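Local coordinates for type III secretion system effector protein ExoU (PDB 4QMK) that probably acts as a patatin-like phospholipase that is delivered into host cells by type III secretion and localises to the plasma membrane by binding phosphatidylinositol 4,5-bisphosphate, at residues G78-G83 and Q412-Q417; A332-F337 and E380-L385. All blocks are in the same frame, centred on the assembly; numbering follows the deposited sequence.

Contact 1: residues G78-G83 and Q412-Q417; sequences GIAFPG and QHLQAQ
Gln-415 reaches from helix 408-431 to the turn that leads into helix 81-90. Its CG sits beside the backbone N (chi1 -68°), and the chain beyond is extended. This carries the amide past Pro-82 to the carbonyl of Ile-79. NE2 donates to Ile-79 O at 3.2 Å, with an N-H...O angle of 155°. The bond lies in the carbonyl plane, and the acceptor is only 7° out of the Gln-415 amide plane. NE2 is also hydrogen-bonded to Asn-127 OD1 of helix 119-127, so two oxygens grip this nitrogen and fix the turn of the amide. Ile-79 CD1 lies 3.5 Å from Gln-415 NE2, and Pro-82 CG is equally near to it. In this patatin-like phospholipase region, the 3-10 turn and helix 81-90 follow strand 68-72 of the mixed sheet, and helix 408-431 lies against them. Leu-414 makes the apolar half of the contact. Its CD2 touches both Ile-79 CG2 and Ala-80 CB, each 4.0 Å away. The backbones come close at Gly-83, whose CA makes a CA-H...O contact with Gln-415 O at 3.2 Å.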
loop_
_atom_site.group_PDB
_atom_site.type_symbol
_atom_site.label_atom_id
_atom_site.label_comp_id
_atom_site.label_asym_id
_atom_site.label_seq_id
_atom_site.Cartn_x
_atom_site.Cartn_y
_atom_site.Cartn_z
ATOM N N GLY A 78 -15.549 -27.378 -13.085
ATOM C CA GLY A 78 -16.280 -26.334 -12.444
ATOM C C GLY A 78 -17.717 -26.221 -12.915
ATOM O O GLY A 78 -18.507 -25.519 -12.300
ATOM N N ILE A 79 -18.072 -26.912 -13.983
ATOM C CA ILE A 79 -19.385 -26.788 -14.539
ATOM C C ILE A 79 -20.336 -27.434 -13.602
ATOM O O ILE A 79 -21.515 -27.173 -13.678
ATOM C CB ILE A 79 -19.473 -27.384 -16.001
ATOM C CG1 ILE A 79 -20.883 -27.247 -16.587
ATOM C CG2 ILE A 79 -19.100 -28.855 -16.058
ATOM C CD1 ILE A 79 -21.300 -25.799 -16.701
ATOM N N ALA A 80 -19.862 -28.238 -12.668
ATOM C CA ALA A 80 -20.769 -28.835 -11.644
ATOM C C ALA A 80 -21.151 -27.865 -10.513
ATOM O O ALA A 80 -22.135 -28.069 -9.820
ATOM C CB ALA A 80 -20.121 -30.074 -11.037
ATOM N N PHE A 81 -20.371 -26.829 -10.299
ATOM C CA PHE A 81 -20.599 -25.994 -9.122
ATOM C C PHE A 81 -22.005 -25.399 -8.996
ATOM O O PHE A 81 -22.497 -25.189 -7.882
ATOM C CB PHE A 81 -19.558 -24.844 -9.049
ATOM C CG PHE A 81 -18.181 -25.269 -8.654
ATOM C CD1 PHE A 81 -17.986 -26.152 -7.620
ATOM C CD2 PHE A 81 -17.064 -24.673 -9.235
ATOM C CE1 PHE A 81 -16.694 -26.507 -7.213
ATOM C CE2 PHE A 81 -15.782 -24.985 -8.813
ATOM C CZ PHE A 81 -15.601 -25.910 -7.807
ATOM N N PRO A 82 -22.641 -25.075 -10.125
ATOM C CA PRO A 82 -23.961 -24.470 -9.997
ATOM C C PRO A 82 -24.931 -25.288 -9.162
ATOM O O PRO A 82 -25.670 -24.713 -8.360
ATOM C CB PRO A 82 -24.420 -24.354 -11.440
ATOM C CG PRO A 82 -23.164 -24.045 -12.164
ATOM C CD PRO A 82 -22.135 -24.950 -11.503
ATOM N N GLY A 83 -24.912 -26.603 -9.297
ATOM C CA GLY A 83 -25.783 -27.430 -8.448
ATOM C C GLY A 83 -25.423 -27.305 -6.942
ATOM O O GLY A 83 -26.306 -27.328 -6.045
ATOM N N GLN A 412 -26.775 -29.641 -17.337
ATOM C CA GLN A 412 -27.975 -29.640 -16.510
ATOM C C GLN A 412 -27.987 -30.911 -15.669
ATOM O O GLN A 412 -28.372 -30.893 -14.520
ATOM C CB GLN A 412 -29.218 -29.560 -17.455
ATOM C CG GLN A 412 -30.476 -28.844 -16.923
ATOM C CD GLN A 412 -31.426 -28.340 -18.072
ATOM O OE1 GLN A 412 -30.975 -27.700 -19.061
ATOM N NE2 GLN A 412 -32.738 -28.602 -17.929
ATOM N N HIS A 413 -27.535 -32.013 -16.236
ATOM C CA HIS A 413 -27.527 -33.271 -15.511
ATOM C C HIS A 413 -26.434 -33.324 -14.390
ATOM O O HIS A 413 -26.695 -33.765 -13.254
ATOM C CB HIS A 413 -27.322 -34.464 -16.444
ATOM C CG HIS A 413 -27.280 -35.769 -15.694
ATOM N ND1 HIS A 413 -28.423 -36.389 -15.220
ATOM C CD2 HIS A 413 -26.234 -36.496 -15.216
ATOM C CE1 HIS A 413 -28.086 -37.465 -14.526
ATOM N NE2 HIS A 413 -26.765 -37.554 -14.508
ATOM N N LEU A 414 -25.227 -32.892 -14.739
ATOM C CA LEU A 414 -24.117 -32.918 -13.830
ATOM C C LEU A 414 -24.425 -31.986 -12.669
ATOM O O LEU A 414 -24.237 -32.337 -11.492
ATOM C CB LEU A 414 -22.850 -32.502 -14.545
ATOM C CG LEU A 414 -21.607 -33.002 -13.846
ATOM C CD1 LEU A 414 -21.490 -34.503 -14.038
ATOM C CD2 LEU A 414 -20.372 -32.287 -14.372
ATOM N N GLN A 415 -24.982 -30.835 -13.012
ATOM C CA GLN A 415 -25.386 -29.870 -12.009
ATOM C C GLN A 415 -26.427 -30.451 -11.067
ATOM O O GLN A 415 -26.386 -30.229 -9.865
ATOM C CB GLN A 415 -25.890 -28.605 -12.676
ATOM C CG GLN A 415 -24.756 -27.855 -13.376
ATOM C CD GLN A 415 -25.232 -26.743 -14.250
ATOM O OE1 GLN A 415 -26.426 -26.489 -14.346
ATOM N NE2 GLN A 415 -24.290 -26.038 -14.871
ATOM N N ALA A 416 -27.354 -31.222 -11.607
ATOM C CA ALA A 416 -28.368 -31.859 -10.746
ATOM C C ALA A 416 -27.757 -32.994 -9.868
ATOM O O ALA A 416 -28.269 -33.267 -8.831
ATOM C CB ALA A 416 -29.541 -32.369 -11.589
ATOM N N GLN A 417 -26.684 -33.641 -10.316
ATOM C CA GLN A 417 -26.001 -34.654 -9.520
ATOM C C GLN A 417 -25.301 -34.004 -8.317
ATOM O O GLN A 417 -25.322 -34.520 -7.196
ATOM C CB GLN A 417 -24.948 -35.334 -10.352
ATOM C CG GLN A 417 -25.508 -36.206 -11.434
ATOM C CD GLN A 417 -25.685 -37.618 -10.960
ATOM O OE1 GLN A 417 -26.808 -38.077 -10.716
ATOM N NE2 GLN A 417 -24.560 -38.317 -10.788
#

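Contact 2: residues A332-F337 and E380-L385; sequences ALIVKF and EQTVTL
The Phe-337 ring lies alongside Leu-385, whose CD1 approaches Phe-337 CE2 obliquely at 4.0 Å. The ring of Phe-81 also meets the Phe-337 ring, with planes at about 60°. The two segments are neighbouring parallel strands in the mixed sheet of the patatin-like fold. At the other end of the contact, the Gln-381 amide turns its oxygen to the start of strand 332-337. OE1 accepts from Ala-332 N at 2.8 Å, with the donor tilted 28° from the carbonyl plane. CG beside the backbone N (chi1 -75°) and an extended chain bring it there. Ile-334 N bonds to Gln-381 O, and Val-383 N to Ile-334 O. Lys-336 N then bonds to Val-383 O, and Leu-385 N to Lys-336 O. Strand 332-337 also pairs with strand 68-72 through Leu-333 and Val-335. On the face with Phe-337, Val-335 CG1 meets Leu-385 CD1 at 3.8 Å. Leu-333 CD1 touches Val-383 CG1 at 3.7 Å. Helix 408-431 packs on this face against Val-383 and Leu-385. The other face carries Ile-334, Thr-382, Lys-336 and Thr-384. There Thr-382 OG1 is hydrogen-bonded to Phe-378 O, in the helix just before the strand. The Thr-382 methyl, CG2, rests 4.1 Å from Lys-336 CD.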
loop_
_atom_site.group_PDB
_atom_site.type_symbol
_atom_site.label_atom_id
_atom_site.label_comp_id
_atom_site.label_asym_id
_atom_site.label_seq_id
_atom_site.Cartn_x
_atom_site.Cartn_y
_atom_site.Cartn_z
ATOM N N ALA A 332 -17.104 -25.967 7.835
ATOM C CA ALA A 332 -16.762 -25.651 6.488
ATOM C C ALA A 332 -17.555 -26.572 5.538
ATOM O O ALA A 332 -18.099 -27.603 5.969
ATOM C CB ALA A 332 -15.293 -25.865 6.278
ATOM N N LEU A 333 -17.627 -26.186 4.274
ATOM C CA LEU A 333 -18.091 -27.082 3.249
ATOM C C LEU A 333 -16.947 -27.026 2.253
ATOM O O LEU A 333 -16.631 -25.957 1.704
ATOM C CB LEU A 333 -19.391 -26.602 2.607
ATOM C CG LEU A 333 -19.894 -27.472 1.462
ATOM C CD1 LEU A 333 -20.161 -28.891 1.899
ATOM C CD2 LEU A 333 -21.200 -26.883 0.985
ATOM N N ILE A 334 -16.284 -28.151 2.039
ATOM C CA ILE A 334 -15.115 -28.172 1.194
ATOM C C ILE A 334 -15.522 -28.930 0.013
ATOM O O ILE A 334 -15.951 -30.071 0.138
ATOM C CB ILE A 334 -13.938 -28.882 1.922
ATOM C CG1 ILE A 334 -13.591 -28.081 3.178
ATOM C CG2 ILE A 334 -12.744 -28.996 0.994
ATOM C CD1 ILE A 334 -12.734 -28.819 4.228
ATOM N N VAL A 335 -15.398 -28.361 -1.155
ATOM C CA VAL A 335 -15.993 -29.030 -2.372
ATOM C C VAL A 335 -14.934 -29.549 -3.267
ATOM O O VAL A 335 -14.174 -28.768 -3.794
ATOM C CB VAL A 335 -16.856 -28.051 -3.157
ATOM C CG1 VAL A 335 -17.520 -28.748 -4.317
ATOM C CG2 VAL A 335 -17.910 -27.463 -2.234
ATOM N N LYS A 336 -14.846 -30.879 -3.366
ATOM C CA LYS A 336 -13.893 -31.567 -4.236
ATOM C C LYS A 336 -14.580 -32.364 -5.326
ATOM O O LYS A 336 -15.771 -32.610 -5.289
ATOM C CB LYS A 336 -13.048 -32.548 -3.440
ATOM C CG LYS A 336 -11.992 -31.849 -2.643
ATOM C CD LYS A 336 -11.183 -32.778 -1.758
ATOM C CE LYS A 336 -10.219 -31.914 -0.923
ATOM N NZ LYS A 336 -9.252 -32.657 -0.055
ATOM N N PHE A 337 -13.786 -32.842 -6.267
ATOM C CA PHE A 337 -14.315 -33.682 -7.324
ATOM C C PHE A 337 -13.851 -35.149 -7.208
ATOM O O PHE A 337 -12.764 -35.429 -6.698
ATOM C CB PHE A 337 -13.942 -33.062 -8.645
ATOM C CG PHE A 337 -14.516 -31.713 -8.837
ATOM C CD1 PHE A 337 -13.872 -30.619 -8.355
ATOM C CD2 PHE A 337 -15.730 -31.553 -9.481
ATOM C CE1 PHE A 337 -14.426 -29.365 -8.529
ATOM C CE2 PHE A 337 -16.289 -30.331 -9.643
ATOM C CZ PHE A 337 -15.639 -29.227 -9.179
ATOM N N GLU A 380 -14.749 -34.897 7.226
ATOM C CA GLU A 380 -16.181 -34.994 7.492
ATOM C C GLU A 380 -16.914 -33.816 6.844
ATOM O O GLU A 380 -18.120 -33.911 6.501
ATOM C CB GLU A 380 -16.447 -34.933 8.998
ATOM C CG GLU A 380 -16.159 -36.222 9.766
ATOM C CD GLU A 380 -16.036 -36.016 11.283
ATOM O OE1 GLU A 380 -16.304 -34.899 11.778
ATOM O OE2 GLU A 380 -15.648 -36.969 11.991
ATOM N N GLN A 381 -16.203 -32.706 6.682
ATOM C CA GLN A 381 -16.782 -31.520 6.129
ATOM C C GLN A 381 -16.580 -31.410 4.634
ATOM O O GLN A 381 -16.855 -30.372 4.043
ATOM C CB GLN A 381 -16.181 -30.324 6.827
ATOM C CG GLN A 381 -16.769 -30.169 8.218
ATOM C CD GLN A 381 -15.937 -29.309 9.153
ATOM O OE1 GLN A 381 -15.672 -28.137 8.898
ATOM N NE2 GLN A 381 -15.579 -29.874 10.252
ATOM N N THR A 382 -16.055 -32.473 4.027
ATOM C CA THR A 382 -15.710 -32.459 2.630
ATOM C C THR A 382 -16.803 -33.152 1.855
ATOM O O THR A 382 -17.265 -34.197 2.300
ATOM C CB THR A 382 -14.407 -33.224 2.405
ATOM O OG1 THR A 382 -13.325 -32.505 3.027
ATOM C CG2 THR A 382 -14.135 -33.400 0.970
ATOM N N VAL A 383 -17.214 -32.583 0.714
ATOM C CA VAL A 383 -18.184 -33.246 -0.151
ATOM C C VAL A 383 -17.549 -33.445 -1.519
ATOM O O VAL A 383 -16.924 -32.524 -2.090
ATOM C CB VAL A 383 -19.528 -32.454 -0.233
ATOM C CG1 VAL A 383 -19.358 -31.140 -0.935
ATOM C CG2 VAL A 383 -20.603 -33.270 -0.899
ATOM N N THR A 384 -17.737 -34.639 -2.062
ATOM C CA THR A 384 -17.127 -35.037 -3.350
ATOM C C THR A 384 -18.172 -35.113 -4.466
ATOM O O THR A 384 -19.005 -35.993 -4.487
ATOM C CB THR A 384 -16.413 -36.396 -3.201
ATOM O OG1 THR A 384 -15.403 -36.281 -2.166
ATOM C CG2 THR A 384 -15.764 -36.801 -4.478
ATOM N N LEU A 385 -18.131 -34.152 -5.372
ATOM C CA LEU A 385 -19.099 -34.086 -6.428
ATOM C C LEU A 385 -18.800 -35.214 -7.413
ATOM O O LEU A 385 -17.687 -35.354 -7.861
ATOM C CB LEU A 385 -19.047 -32.733 -7.121
ATOM C CG LEU A 385 -19.277 -31.499 -6.258
ATOM C CD1 LEU A 385 -19.419 -30.288 -7.177
ATOM C CD2 LEU A 385 -20.512 -31.625 -5.379
#

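From the N terminus, the chain passes through strand 68-72 and reaches 78-83, the first half of contact 1. It then makes the rest of the central sheet's early strands and many helices before strand 332-337. Contact 2 closes a loop from there to 380-385, part of which is not modelled. The chain goes on to helix 408-431, where 412-417 closes the much longer loop of contact 1. Contact 2 thus lies wholly within that loop. The two touch directly: Phe-81 CE1 is 3.8 Å from Val-335 CG1, and Ala-80 CB is 3.9 Å from Leu-385 CD1. Together they join helices 81-90 and 408-431 to one face of the sheet.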